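Local coordinates for putative capsid protein of prophage (Escherichia coli CFT073, PDB 3BQW) that is probably the major capsid protein of a prophage, a phage capsid protein E relative expected to build the shell that encloses the viral DNA, at residues F14-R19 with N124-I129; N311-K316 with T331-Q336. All blocks are in the same frame, centred on the assembly; numbering follows the deposited sequence.

Contact 1. Residues F14-R19 with N124-I129; sequences FAYLNR and NMRRQI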
loop_
_atom_site.group_PDB
_atom_site.type_symbol
_atom_site.label_atom_id
_atom_site.label_comp_id
_atom_site.label_asym_id
_atom_site.label_seq_id
_atom_site.Cartn_x
_atom_site.Cartn_y
_atom_site.Cartn_z
ATOM N N PHE A 14 10.180 -1.965 -20.207
ATOM C CA PHE A 14 10.806 -2.636 -19.047
ATOM C C PHE A 14 12.187 -2.074 -18.691
ATOM O O PHE A 14 12.558 -2.044 -17.523
ATOM C CB PHE A 14 10.945 -4.151 -19.264
ATOM C CG PHE A 14 9.729 -4.947 -18.864
ATOM C CD1 PHE A 14 9.061 -5.723 -19.785
ATOM C CD2 PHE A 14 9.259 -4.907 -17.559
ATOM C CE1 PHE A 14 7.931 -6.456 -19.400
ATOM C CE2 PHE A 14 8.146 -5.620 -17.178
ATOM C CZ PHE A 14 7.483 -6.397 -18.098
ATOM N N ALA A 15 12.941 -1.644 -19.692
ATOM C CA ALA A 15 14.245 -0.994 -19.478
ATOM C C ALA A 15 14.116 0.212 -18.553
ATOM O O ALA A 15 14.978 0.452 -17.721
ATOM C CB ALA A 15 14.875 -0.573 -20.830
ATOM N N TYR A 16 13.030 0.964 -18.700
ATOM C CA TYR A 16 12.774 2.099 -17.827
ATOM C C TYR A 16 12.258 1.655 -16.457
ATOM O O TYR A 16 12.729 2.107 -15.418
ATOM C CB TYR A 16 11.756 3.032 -18.464
ATOM C CG TYR A 16 11.534 4.250 -17.624
ATOM C CD1 TYR A 16 12.544 5.217 -17.503
ATOM C CD2 TYR A 16 10.354 4.438 -16.934
ATOM C CE1 TYR A 16 12.367 6.332 -16.718
ATOM C CE2 TYR A 16 10.173 5.559 -16.129
ATOM C CZ TYR A 16 11.188 6.491 -16.025
ATOM O OH TYR A 16 11.022 7.604 -15.269
ATOM N N LEU A 17 11.275 0.770 -16.484
ATOM C CA LEU A 17 10.644 0.263 -15.281
ATOM C C LEU A 17 11.683 -0.378 -14.338
ATOM O O LEU A 17 11.565 -0.299 -13.117
ATOM C CB LEU A 17 9.539 -0.732 -15.682
ATOM C CG LEU A 17 8.342 -1.011 -14.794
ATOM C CD1 LEU A 17 7.656 0.295 -14.251
ATOM C CD2 LEU A 17 7.347 -1.899 -15.549
ATOM N N ASN A 18 12.717 -0.989 -14.916
ATOM C CA ASN A 18 13.750 -1.691 -14.145
ATOM C C ASN A 18 14.961 -0.830 -13.855
ATOM O O ASN A 18 15.964 -1.350 -13.385
ATOM C CB ASN A 18 14.230 -2.937 -14.916
ATOM C CG ASN A 18 13.140 -3.983 -15.076
ATOM O OD1 ASN A 18 12.293 -4.146 -14.204
ATOM N ND2 ASN A 18 13.161 -4.698 -16.185
ATOM N N ARG A 19 14.886 0.474 -14.124
ATOM C CA ARG A 19 16.107 1.292 -14.256
ATOM C C ARG A 19 16.975 1.438 -12.987
ATOM O O ARG A 19 18.203 1.642 -13.100
ATOM C CB ARG A 19 15.789 2.681 -14.821
ATOM C CG ARG A 19 17.030 3.369 -15.325
ATOM C CD ARG A 19 16.721 4.538 -16.198
ATOM N NE ARG A 19 16.554 5.766 -15.445
ATOM C CZ ARG A 19 16.252 6.925 -16.012
ATOM N NH1 ARG A 19 16.073 7.001 -17.324
ATOM N NH2 ARG A 19 16.117 8.012 -15.270
ATOM N N ASN A 124 3.861 8.960 -17.525
ATOM C CA ASN A 124 2.615 8.228 -17.324
ATOM C C ASN A 124 2.847 6.839 -16.756
ATOM O O ASN A 124 2.044 6.355 -15.952
ATOM C CB ASN A 124 1.796 8.180 -18.604
ATOM C CG ASN A 124 1.108 9.512 -18.898
ATOM O OD1 ASN A 124 0.262 9.942 -18.145
ATOM N ND2 ASN A 124 1.499 10.172 -19.985
ATOM N N MET A 125 3.954 6.209 -17.116
ATOM C CA MET A 125 4.334 4.945 -16.492
ATOM C C MET A 125 4.532 5.117 -14.999
ATOM O O MET A 125 4.052 4.286 -14.221
ATOM C CB MET A 125 5.624 4.376 -17.108
ATOM C CG MET A 125 5.466 3.713 -18.488
ATOM S SD MET A 125 7.029 3.102 -19.200
ATOM C CE MET A 125 7.270 1.774 -18.037
ATOM N N ARG A 126 5.252 6.170 -14.594
ATOM C CA ARG A 126 5.474 6.448 -13.175
ATOM C C ARG A 126 4.163 6.674 -12.423
ATOM O O ARG A 126 4.012 6.251 -11.295
ATOM C CB ARG A 126 6.409 7.656 -12.953
ATOM C CG ARG A 126 7.884 7.367 -13.270
ATOM C CD ARG A 126 8.843 8.455 -12.760
ATOM N NE ARG A 126 8.408 9.836 -13.013
ATOM C CZ ARG A 126 8.632 10.520 -14.130
ATOM N NH1 ARG A 126 9.291 9.987 -15.151
ATOM N NH2 ARG A 126 8.184 11.765 -14.235
ATOM N N ARG A 127 3.236 7.360 -13.062
ATOM C CA ARG A 127 1.929 7.670 -12.482
ATOM C C ARG A 127 1.077 6.393 -12.361
ATOM O O ARG A 127 0.351 6.210 -11.387
ATOM C CB ARG A 127 1.293 8.724 -13.389
ATOM C CG ARG A 127 -0.131 9.129 -13.169
ATOM C CD ARG A 127 -0.481 10.256 -14.196
ATOM N NE ARG A 127 0.311 11.467 -13.923
ATOM C CZ ARG A 127 1.229 12.029 -14.721
ATOM N NH1 ARG A 127 1.523 11.558 -15.939
ATOM N NH2 ARG A 127 1.859 13.117 -14.292
ATOM N N GLN A 128 1.192 5.499 -13.344
ATOM C CA GLN A 128 0.488 4.212 -13.293
ATOM C C GLN A 128 1.002 3.287 -12.180
ATOM O O GLN A 128 0.230 2.668 -11.474
ATOM C CB GLN A 128 0.526 3.524 -14.656
ATOM C CG GLN A 128 -0.400 4.191 -15.636
ATOM C CD GLN A 128 -0.099 3.828 -17.066
ATOM O OE1 GLN A 128 0.678 2.910 -17.345
ATOM N NE2 GLN A 128 -0.699 4.558 -17.989
ATOM N N ILE A 129 2.315 3.219 -12.001
ATOM C CA ILE A 129 2.880 2.468 -10.872
ATOM C C ILE A 129 2.464 3.081 -9.528
ATOM O O ILE A 129 2.155 2.364 -8.593
ATOM C CB ILE A 129 4.411 2.372 -10.972
ATOM C CG1 ILE A 129 4.812 1.592 -12.230
ATOM C CG2 ILE A 129 4.995 1.704 -9.732
ATOM C CD1 ILE A 129 4.279 0.205 -12.311
#
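The last turn of the N-terminal helix 10-17 packs through Y16 and L17 against M125, R126 and I129 of helix 113-146, which probably corresponds to the spine helix of the HK97-type fold expected of phage major capsid proteins. The contact is apolar at L17 and polar at the far end of Y16. The CE methyl of M125 reaches the edge of the Y16 ring, close to its plane, with CE 4.2 Å from Y16 CD2. Its sulfur stands obliquely to that ring, SD 5.4 Å from the centroid, a Met-aromatic contact. A bend at chi3 turns the same methyl toward L17, where M125 CE lies 4.1 Å from L17 CD1. L17 CD1 also meets the longer branch of I129, 3.7 Å from I129 CG1. Y16 holds CG anti to its backbone nitrogen (chi1 -177°), which sends the ring across to R126 on the other helix. There NH1 of R126 donates to Y16 OH at 2.9 Å with an N-H...O angle of 155°. The hydroxyl lies near the guanidinium plane, at its edge, while ring and guanidinium planes are turned 63° apart. The CD methylene of R126 touches the same oxygen, 3.4 Å from Y16 OH. F25 meets the Y16 ring nearly perpendicularly, and E24 adds only a long, weak ion pair at R126 NE. The bond from NH1 probably draws electron density from the phenol oxygen, which would make its O-H a better donor at the margin of an otherwise hydrophobic interface.

Contact 2. Residues N311-K316 with T331-Q336; sequences NMFYPK and THSAPQ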
loop_
_atom_site.group_PDB
_atom_site.type_symbol
_atom_site.label_atom_id
_atom_site.label_comp_id
_atom_site.label_asym_id
_atom_site.label_seq_id
_atom_site.Cartn_x
_atom_site.Cartn_y
_atom_site.Cartn_z
ATOM N N ASN A 311 4.822 -11.604 -13.776
ATOM C CA ASN A 311 5.307 -10.229 -13.662
ATOM C C ASN A 311 4.497 -9.416 -12.663
ATOM O O ASN A 311 3.275 -9.545 -12.624
ATOM C CB ASN A 311 5.182 -9.540 -15.035
ATOM C CG ASN A 311 6.491 -9.506 -15.806
ATOM O OD1 ASN A 311 7.524 -9.115 -15.264
ATOM N ND2 ASN A 311 6.449 -9.911 -17.074
ATOM N N MET A 312 5.169 -8.566 -11.883
ATOM C CA MET A 312 4.487 -7.575 -11.050
ATOM C C MET A 312 3.712 -6.615 -11.955
ATOM O O MET A 312 2.515 -6.378 -11.770
ATOM C CB MET A 312 5.471 -6.792 -10.188
ATOM C CG MET A 312 6.308 -7.630 -9.187
ATOM S SD MET A 312 7.299 -6.576 -8.103
ATOM C CE MET A 312 8.418 -5.887 -9.294
ATOM N N PHE A 313 4.414 -6.111 -12.966
ATOM C CA PHE A 313 3.916 -5.085 -13.888
ATOM C C PHE A 313 4.185 -5.492 -15.309
ATOM O O PHE A 313 5.199 -6.125 -15.601
ATOM C CB PHE A 313 4.624 -3.738 -13.647
ATOM C CG PHE A 313 4.672 -3.339 -12.206
ATOM C CD1 PHE A 313 3.491 -3.098 -11.504
ATOM C CD2 PHE A 313 5.891 -3.203 -11.551
ATOM C CE1 PHE A 313 3.519 -2.738 -10.153
ATOM C CE2 PHE A 313 5.940 -2.847 -10.209
ATOM C CZ PHE A 313 4.757 -2.617 -9.501
ATOM N N TYR A 314 3.287 -5.095 -16.194
ATOM C CA TYR A 314 3.458 -5.307 -17.615
ATOM C C TYR A 314 2.974 -4.059 -18.360
ATOM O O TYR A 314 1.774 -3.849 -18.510
ATOM C CB TYR A 314 2.701 -6.543 -18.072
ATOM C CG TYR A 314 3.005 -6.927 -19.470
ATOM C CD1 TYR A 314 4.070 -7.783 -19.758
ATOM C CD2 TYR A 314 2.232 -6.444 -20.528
ATOM C CE1 TYR A 314 4.362 -8.119 -21.070
ATOM C CE2 TYR A 314 2.505 -6.792 -21.811
ATOM C CZ TYR A 314 3.567 -7.624 -22.080
ATOM O OH TYR A 314 3.831 -7.970 -23.373
ATOM N N PRO A 315 3.924 -3.225 -18.802
ATOM C CA PRO A 315 3.640 -1.994 -19.511
ATOM C C PRO A 315 3.490 -2.199 -21.010
ATOM O O PRO A 315 4.138 -3.072 -21.596
ATOM C CB PRO A 315 4.851 -1.132 -19.168
ATOM C CG PRO A 315 5.978 -2.114 -19.121
ATOM C CD PRO A 315 5.370 -3.397 -18.582
ATOM N N LYS A 316 2.588 -1.432 -21.615
ATOM C CA LYS A 316 2.320 -1.511 -23.048
ATOM C C LYS A 316 2.234 -0.106 -23.565
ATOM O O LYS A 316 1.679 0.748 -22.898
ATOM C CB LYS A 316 0.965 -2.177 -23.336
ATOM C CG LYS A 316 0.799 -3.599 -22.840
ATOM C CD LYS A 316 -0.649 -4.120 -23.054
ATOM C CE LYS A 316 -0.989 -4.404 -24.538
ATOM N NZ LYS A 316 -0.063 -5.389 -25.179
ATOM N N THR A 331 -0.313 -0.003 -17.954
ATOM C CA THR A 331 0.419 -0.942 -17.119
ATOM C C THR A 331 -0.549 -1.929 -16.428
ATOM O O THR A 331 -1.422 -1.528 -15.644
ATOM C CB THR A 331 1.254 -0.198 -16.059
ATOM O OG1 THR A 331 2.025 0.827 -16.706
ATOM C CG2 THR A 331 2.192 -1.168 -15.319
ATOM N N HIS A 332 -0.368 -3.212 -16.741
ATOM C CA HIS A 332 -1.097 -4.316 -16.126
ATOM C C HIS A 332 -0.450 -4.759 -14.820
ATOM O O HIS A 332 0.766 -4.839 -14.716
ATOM C CB HIS A 332 -1.135 -5.516 -17.080
ATOM C CG HIS A 332 -1.990 -5.300 -18.285
ATOM N ND1 HIS A 332 -1.740 -4.308 -19.204
ATOM C CD2 HIS A 332 -3.100 -5.937 -18.714
ATOM C CE1 HIS A 332 -2.653 -4.353 -20.157
ATOM N NE2 HIS A 332 -3.501 -5.323 -19.871
ATOM N N SER A 333 -1.284 -5.051 -13.829
ATOM C CA SER A 333 -0.846 -5.614 -12.531
ATOM C C SER A 333 -2.030 -6.238 -11.772
ATOM O O SER A 333 -3.152 -5.744 -11.859
ATOM C CB SER A 333 -0.217 -4.522 -11.657
ATOM O OG SER A 333 0.516 -5.079 -10.583
ATOM N N ALA A 334 -1.758 -7.298 -11.010
ATOM C CA ALA A 334 -2.796 -7.999 -10.227
ATOM C C ALA A 334 -2.278 -8.308 -8.828
ATOM O O ALA A 334 -2.135 -9.457 -8.466
ATOM C CB ALA A 334 -3.251 -9.298 -10.953
ATOM N N PRO A 335 -2.007 -7.266 -8.038
ATOM C CA PRO A 335 -1.469 -7.390 -6.686
ATOM C C PRO A 335 -2.511 -7.645 -5.607
ATOM O O PRO A 335 -3.649 -7.158 -5.691
ATOM C CB PRO A 335 -0.827 -6.027 -6.453
ATOM C CG PRO A 335 -1.716 -5.081 -7.208
ATOM C CD PRO A 335 -2.188 -5.844 -8.414
ATOM N N GLN A 336 -2.090 -8.398 -4.589
ATOM C CA GLN A 336 -2.876 -8.634 -3.382
ATOM C C GLN A 336 -1.926 -8.811 -2.193
ATOM O O GLN A 336 -1.098 -9.723 -2.211
ATOM C CB GLN A 336 -3.685 -9.924 -3.532
ATOM C CG GLN A 336 -4.518 -10.300 -2.297
ATOM C CD GLN A 336 -5.456 -9.191 -1.860
ATOM O OE1 GLN A 336 -6.190 -8.639 -2.684
ATOM N NE2 GLN A 336 -5.444 -8.859 -0.558
HETATM O O HOH W 1 0.503 -9.048 -11.639
#
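The carbonyl oxygen of M312 receives the hydroxyl of S333, OG to O 2.7 Å, with the donor tilted 27° from the carbonyl plane. Setting S333 OG anti to the backbone nitrogen (chi1 -164°) carries it to this oxygen and leaves it 3.7 Å from CD1 of the F313 ring. Next along, Y314 and H332 form an antiparallel hydrogen-bonded pair: Y314 N to H332 O and H332 N to Y314 O are both 2.9 Å, the second nearly straight at 170°. P315 and T331 follow as a non-hydrogen-bonded pair, their side chains on the opposite face from Y314 and H332. On the T331 face, its CG2 methyl packs 3.9 Å from F313 CB. Across the other, K316 CD comes obliquely to H332 CE1 at 3.5 Å, while K316 NZ turns to a salt bridge with D300. H332 ND1 is buried without a polar partner. Water 1 bridges N311 O and A334 N, joining the two segments beyond the paired residues. The pairing belongs to the hairpin of strands 314-319 and 327-338; I129 and I132 of helix 113-146 touch F313, L13 and F14 of helix 10-17 touch P315, and strand 292-295 meets S333 through Y295.

From the N terminus, helix 10-17 comes first, and contact 1 closes a loop of 104 residues by bringing it onto helix 113-146. Contact 2 opens only much later in the chain and spans only 14 intervening residues, within the hairpin of strands 314-319 and 327-338, so the two loops run in series, neither enclosing nor crossing the other. In space they are neighbours, with centres about 11 Å apart. Q128 OE1 and T331 OG1, 2.6 Å apart, probably share a hydrogen bond, I129 CD1 packs against F313 CD1 at 3.5 Å, and the F14 ring reaches F313 and P315. Together they tie the N-terminal helix, the long helix and the late hairpin to one another.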